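Local coordinates for protein ribosome-associated factor Y (Coxiella burnetii, PDB 3TQM) that probably binds ribosomes as a hibernation factor of the HPF/YfiA family, associating with 100S particles, the dimers of 70S ribosomes, and so regulating translation, at residues P29-E33 with K87-K91; E33-I39 with D51-P57. All blocks are in the same frame, centred on the assembly; numbering follows the deposited sequence.

The two contacts show how the chemistry of a contact follows its place in the fold. Contact 2 (E33-I39 with D51-P57) pairs neighbouring antiparallel strands by backbone hydrogen bonds and buried aliphatic side chains; it is partly buried, its centre about 8 Å from the centre of the chain. Contact 1 (P29-E33 with K87-K91) lies farther out, its centre about 15 Å from that of the chain, and is a surface contact with no buried residue, made wholly by side chains between a loop and the end of helix 70-89. E33 belongs to both, and Y88 of contact 1 packs on L56 of contact 2, with 3.6 Å between Y88 CD1 and L56 CD1.

Contact 1 (P29-E33 with K87-K91); sequences PCRDE and KYKAK
E33 and Y88 supply the polar link of this loop-to-helix contact, in which the turn before strand 36-44 meets the C-terminal part of helix 70-89 in the alpha/beta fold of the HPF/YfiA family. The phenol donates from Y88 OH to E33 OE1 at 2.6 Å, approaching that oxygen almost end-on, in line with its bond to CD. Carboxylate and ring planes stand 68° apart, although OE1 itself lies close to the plane of the ring, at its edge. E33 reaches across with an extended chain beyond CG.

C30 meets the same ring. Its SG lies 5.0 Å from the centroid of the Y88 ring, 86° off the ring normal, a sulfur-aromatic contact made at the edge; the nearest ring atom is CE2. With CG anti to the backbone N (chi1 163°), the Y88 ring is directed at the loop, and the thiol and the carboxylate line up along one side of it. C30 SG also lies 3.7 Å from K89 CB.

Behind these contacts stands the backbone of the loop: E33 N bonds to C30 O, tying together the two residues that meet the ring, while R31 NH1 bonds back to I27 O. P29, which follows a cis peptide bond, also touches L85 and S86 of the helix. Its ring lies against the extended aliphatic chain of K89, with P29 CB 3.8 Å from K89 CD.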
loop_
_atom_site.group_PDB
_atom_site.type_symbol
_atom_site.label_atom_id
_atom_site.label_comp_id
_atom_site.label_asym_id
_atom_site.label_seq_id
_atom_site.Cartn_x
_atom_site.Cartn_y
_atom_site.Cartn_z
ATOM N N PRO A 29 -13.168 -0.220 -2.818
ATOM C CA PRO A 29 -13.911 -1.432 -3.182
ATOM C C PRO A 29 -13.059 -2.502 -3.864
ATOM O O PRO A 29 -11.870 -2.294 -4.109
ATOM C CB PRO A 29 -14.950 -0.903 -4.168
ATOM C CG PRO A 29 -14.256 0.232 -4.844
ATOM C CD PRO A 29 -13.370 0.863 -3.799
ATOM N N CYS A 30 -13.679 -3.645 -4.144
ATOM C CA CYS A 30 -13.066 -4.700 -4.945
ATOM C C CYS A 30 -11.823 -5.337 -4.315
ATOM O O CYS A 30 -10.949 -5.836 -5.023
ATOM C CB CYS A 30 -12.742 -4.175 -6.349
ATOM S SG CYS A 30 -14.187 -3.601 -7.282
ATOM N N ARG A 31 -11.755 -5.333 -2.988
ATOM C CA ARG A 31 -10.609 -5.905 -2.294
ATOM C C ARG A 31 -10.454 -7.395 -2.579
ATOM O O ARG A 31 -9.341 -7.899 -2.712
ATOM C CB ARG A 31 -10.720 -5.682 -0.787
ATOM C CG ARG A 31 -9.565 -6.274 0.006
ATOM C CD ARG A 31 -9.716 -6.018 1.498
ATOM N NE ARG A 31 -10.899 -6.664 2.065
ATOM C CZ ARG A 31 -11.922 -6.009 2.608
ATOM N NH1 ARG A 31 -11.910 -4.685 2.662
ATOM N NH2 ARG A 31 -12.953 -6.676 3.104
ATOM N N ASP A 32 -11.574 -8.102 -2.666
ATOM C CA ASP A 32 -11.528 -9.549 -2.836
ATOM C C ASP A 32 -11.151 -9.970 -4.252
ATOM O O ASP A 32 -11.020 -11.161 -4.542
ATOM C CB ASP A 32 -12.848 -10.189 -2.403
ATOM C CG ASP A 32 -13.000 -10.233 -0.896
ATOM O OD1 ASP A 32 -12.491 -11.192 -0.277
ATOM O OD2 ASP A 32 -13.618 -9.307 -0.327
ATOM N N GLU A 33 -10.963 -8.990 -5.128
ATOM C CA GLU A 33 -10.528 -9.265 -6.489
ATOM C C GLU A 33 -9.018 -9.114 -6.605
ATOM O O GLU A 33 -8.427 -9.434 -7.637
ATOM C CB GLU A 33 -11.239 -8.344 -7.473
ATOM C CG GLU A 33 -12.748 -8.465 -7.410
ATOM C CD GLU A 33 -13.441 -7.610 -8.443
ATOM O OE1 GLU A 33 -12.822 -7.318 -9.488
ATOM O OE2 GLU A 33 -14.605 -7.228 -8.208
ATOM N N LYS A 87 -11.811 3.680 -9.418
ATOM C CA LYS A 87 -11.732 3.866 -10.865
ATOM C C LYS A 87 -11.788 2.509 -11.563
ATOM O O LYS A 87 -12.491 2.339 -12.560
ATOM C CB LYS A 87 -10.453 4.609 -11.255
ATOM C CG LYS A 87 -10.437 6.074 -10.856
ATOM C CD LYS A 87 -9.166 6.764 -11.330
ATOM C CE LYS A 87 -9.195 8.251 -11.005
ATOM N NZ LYS A 87 -7.931 8.938 -11.406
ATOM N N TYR A 88 -11.037 1.551 -11.031
ATOM C CA TYR A 88 -11.060 0.187 -11.528
ATOM C C TYR A 88 -12.492 -0.331 -11.585
ATOM O O TYR A 88 -12.944 -0.840 -12.611
ATOM C CB TYR A 88 -10.209 -0.710 -10.625
ATOM C CG TYR A 88 -10.473 -2.187 -10.788
ATOM C CD1 TYR A 88 -9.841 -2.918 -11.785
ATOM C CD2 TYR A 88 -11.347 -2.851 -9.939
ATOM C CE1 TYR A 88 -10.078 -4.269 -11.935
ATOM C CE2 TYR A 88 -11.591 -4.202 -10.082
ATOM C CZ TYR A 88 -10.953 -4.906 -11.082
ATOM O OH TYR A 88 -11.191 -6.252 -11.231
ATOM N N LYS A 89 -13.206 -0.190 -10.473
ATOM C CA LYS A 89 -14.594 -0.631 -10.389
ATOM C C LYS A 89 -15.477 0.122 -11.383
ATOM O O LYS A 89 -16.374 -0.456 -11.991
ATOM C CB LYS A 89 -15.121 -0.448 -8.965
ATOM C CG LYS A 89 -16.572 -0.852 -8.779
ATOM C CD LYS A 89 -17.032 -0.565 -7.361
ATOM C CE LYS A 89 -18.468 -1.007 -7.139
ATOM N NZ LYS A 89 -18.912 -0.708 -5.749
ATOM N N ALA A 90 -15.210 1.414 -11.552
ATOM C CA ALA A 90 -16.006 2.251 -12.444
ATOM C C ALA A 90 -15.782 1.930 -13.921
ATOM O O ALA A 90 -16.447 2.492 -14.787
ATOM C CB ALA A 90 -15.749 3.720 -12.170
ATOM N N LYS A 91 -14.842 1.034 -14.208
ATOM C CA LYS A 91 -14.549 0.668 -15.592
ATOM C C LYS A 91 -15.141 -0.692 -15.970
ATOM O O LYS A 91 -15.635 -1.426 -15.109
ATOM C CB LYS A 91 -13.041 0.674 -15.842
ATOM C CG LYS A 91 -12.413 2.058 -15.765
ATOM C CD LYS A 91 -10.900 1.967 -15.631
ATOM C CE LYS A 91 -10.281 3.347 -15.506
ATOM N NZ LYS A 91 -8.842 3.287 -15.115
#

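Contact 2 (E33-I39 with D51-P57)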
loop_
_atom_site.group_PDB
_atom_site.type_symbol
_atom_site.label_atom_id
_atom_site.label_comp_id
_atom_site.label_asym_id
_atom_site.label_seq_id
_atom_site.Cartn_x
_atom_site.Cartn_y
_atom_site.Cartn_z
ATOM N N GLU A 33 -10.963 -8.990 -5.128
ATOM C CA GLU A 33 -10.528 -9.265 -6.489
ATOM C C GLU A 33 -9.018 -9.114 -6.605
ATOM O O GLU A 33 -8.427 -9.434 -7.637
ATOM C CB GLU A 33 -11.239 -8.344 -7.473
ATOM C CG GLU A 33 -12.748 -8.465 -7.410
ATOM C CD GLU A 33 -13.441 -7.610 -8.443
ATOM O OE1 GLU A 33 -12.822 -7.318 -9.488
ATOM O OE2 GLU A 33 -14.605 -7.228 -8.208
ATOM N N ILE A 34 -8.402 -8.629 -5.532
ATOM C CA ILE A 34 -6.956 -8.471 -5.473
ATOM C C ILE A 34 -6.266 -9.803 -5.204
ATOM O O ILE A 34 -6.630 -10.525 -4.274
ATOM C CB ILE A 34 -6.554 -7.494 -4.363
ATOM C CG1 ILE A 34 -7.140 -6.109 -4.631
ATOM C CG2 ILE A 34 -5.045 -7.421 -4.239
ATOM C CD1 ILE A 34 -6.846 -5.102 -3.534
ATOM N N SER A 35 -5.264 -10.123 -6.015
ATOM C CA SER A 35 -4.514 -11.361 -5.850
ATOM C C SER A 35 -3.206 -11.122 -5.102
ATOM O O SER A 35 -2.915 -11.802 -4.117
ATOM C CB SER A 35 -4.227 -11.995 -7.209
ATOM O OG SER A 35 -3.424 -11.153 -8.008
ATOM N N ASN A 36 -2.422 -10.157 -5.576
ATOM C CA ASN A 36 -1.128 -9.845 -4.974
ATOM C C ASN A 36 -0.935 -8.368 -4.646
ATOM O O ASN A 36 -1.242 -7.489 -5.454
ATOM C CB ASN A 36 0.017 -10.293 -5.885
ATOM C CG ASN A 36 0.120 -11.796 -5.998
ATOM O OD1 ASN A 36 0.613 -12.467 -5.089
ATOM N ND2 ASN A 36 -0.326 -12.338 -7.128
ATOM N N ILE A 37 -0.404 -8.106 -3.460
ATOM C CA ILE A 37 -0.007 -6.760 -3.083
ATOM C C ILE A 37 1.444 -6.780 -2.640
ATOM O O ILE A 37 1.796 -7.476 -1.688
ATOM C CB ILE A 37 -0.844 -6.222 -1.920
ATOM C CG1 ILE A 37 -2.326 -6.202 -2.291
ATOM C CG2 ILE A 37 -0.366 -4.832 -1.528
ATOM C CD1 ILE A 37 -3.171 -5.406 -1.324
ATOM N N HIS A 38 2.290 -6.027 -3.334
ATOM C CA HIS A 38 3.678 -5.898 -2.921
ATOM C C HIS A 38 3.952 -4.470 -2.467
ATOM O O HIS A 38 3.838 -3.524 -3.247
ATOM C CB HIS A 38 4.634 -6.309 -4.042
ATOM C CG HIS A 38 6.046 -6.508 -3.582
ATOM N ND1 HIS A 38 6.997 -7.145 -4.351
ATOM C CD2 HIS A 38 6.669 -6.152 -2.433
ATOM C CE1 HIS A 38 8.143 -7.174 -3.696
ATOM N NE2 HIS A 38 7.973 -6.578 -2.529
ATOM N N ILE A 39 4.299 -4.325 -1.191
ATOM C CA ILE A 39 4.553 -3.023 -0.589
ATOM C C ILE A 39 6.043 -2.809 -0.360
ATOM O O ILE A 39 6.755 -3.715 0.071
ATOM C CB ILE A 39 3.817 -2.878 0.754
ATOM C CG1 ILE A 39 2.313 -3.003 0.543
ATOM C CG2 ILE A 39 4.136 -1.542 1.406
ATOM C CD1 ILE A 39 1.530 -2.859 1.813
ATOM N N ASP A 51 5.434 2.686 -1.145
ATOM C CA ASP A 51 5.000 2.395 -2.505
ATOM C C ASP A 51 4.279 1.048 -2.553
ATOM O O ASP A 51 4.614 0.130 -1.801
ATOM C CB ASP A 51 6.210 2.397 -3.446
ATOM C CG ASP A 51 5.818 2.355 -4.912
ATOM O OD1 ASP A 51 4.612 2.478 -5.220
ATOM O OD2 ASP A 51 6.724 2.211 -5.762
ATOM N N ALA A 52 3.285 0.935 -3.429
ATOM C CA ALA A 52 2.467 -0.272 -3.499
ATOM C C ALA A 52 2.157 -0.711 -4.929
ATOM O O ALA A 52 1.832 0.108 -5.789
ATOM C CB ALA A 52 1.178 -0.077 -2.715
ATOM N N ASN A 53 2.262 -2.014 -5.168
ATOM C CA ASN A 53 1.897 -2.604 -6.453
ATOM C C ASN A 53 0.793 -3.640 -6.252
ATOM O O ASN A 53 1.011 -4.684 -5.639
ATOM C CB ASN A 53 3.126 -3.239 -7.117
ATOM C CG ASN A 53 2.782 -4.007 -8.383
ATOM O OD1 ASN A 53 2.564 -5.216 -8.343
ATOM N ND2 ASN A 53 2.745 -3.309 -9.512
ATOM N N VAL A 54 -0.400 -3.341 -6.758
ATOM C CA VAL A 54 -1.565 -4.196 -6.547
ATOM C C VAL A 54 -2.047 -4.862 -7.834
ATOM O O VAL A 54 -2.244 -4.203 -8.854
ATOM C CB VAL A 54 -2.732 -3.405 -5.930
ATOM C CG1 VAL A 54 -3.998 -4.248 -5.914
ATOM C CG2 VAL A 54 -2.366 -2.943 -4.526
ATOM N N LYS A 55 -2.245 -6.174 -7.770
ATOM C CA LYS A 55 -2.625 -6.945 -8.944
ATOM C C LYS A 55 -4.086 -7.391 -8.898
ATOM O O LYS A 55 -4.501 -8.121 -7.998
ATOM C CB LYS A 55 -1.697 -8.149 -9.110
ATOM C CG LYS A 55 -2.003 -9.017 -10.320
ATOM C CD LYS A 55 -2.068 -8.197 -11.601
ATOM C CE LYS A 55 -2.337 -9.087 -12.805
ATOM N NZ LYS A 55 -2.772 -8.302 -13.990
ATOM N N LEU A 56 -4.856 -6.926 -9.875
ATOM C CA LEU A 56 -6.244 -7.324 -10.040
ATOM C C LEU A 56 -6.345 -8.109 -11.339
ATOM O O LEU A 56 -5.409 -8.108 -12.139
ATOM C CB LEU A 56 -7.147 -6.092 -10.114
ATOM C CG LEU A 56 -7.128 -5.135 -8.923
ATOM C CD1 LEU A 56 -7.269 -3.700 -9.403
ATOM C CD2 LEU A 56 -8.213 -5.480 -7.906
ATOM N N PRO A 57 -7.477 -8.796 -11.554
ATOM C CA PRO A 57 -7.649 -9.516 -12.820
ATOM C C PRO A 57 -7.716 -8.550 -14.002
ATOM O O PRO A 57 -8.673 -7.783 -14.122
ATOM C CB PRO A 57 -8.994 -10.231 -12.637
ATOM C CG PRO A 57 -9.178 -10.324 -11.151
ATOM C CD PRO A 57 -8.584 -9.054 -10.617
#
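S35 and K55 begin a ladder of backbone bonds between the two antiparallel arms of a beta hairpin. At this end, S35 N gives a nearly straight bond of 2.9 Å to K55 O. Next to it, K55 N bonds to N36 O at 2.8 Å. Further along, H38 and N53 form a hydrogen-bonded pair: H38 N to N53 O is 3.0 Å, and N53 N returns to H38 O, each donor tilted by 20° or more from the carbonyl plane. I37 with V54 and I39 with A52 are the non-hydrogen-bonded pairs that alternate with it, and their CA-H groups contribute contacts to carbonyls, as from I37 CA to N53 O.

The side chains of these non-hydrogen-bonded pairs share one face. I37 and V54 run alongside each other in the same direction, with I37 CG1 4.0 Å from V54 CG2. V54 has its other methyl, CG1, anti to the backbone N (chi1 171°), which carries it to I34, 3.7 Å from I34 CG2. I34 CG1 in turn packs against L56 CD2 at 3.5 Å, extending the apolar row back beyond the start of strand 36-44. On the other face, which also carries K55, the residues are more polar: H38 NE2 bonds to T6 OG1, and N53 ND2 to N62 OD1. Just before the start of strand 36-44, the aliphatic part of K55 touches S35, with K55 CG 3.5 Å from S35 OG.

The pair forms the middle of the four-stranded sheet. The backbones of S35, I37 and I39 hydrogen-bond to strand 2-8, while N53 and L56 touch strand 59-65; on the apolar face, I37 and I39 meet helix 14-24, and A52 and L56 rest against helix 70-89.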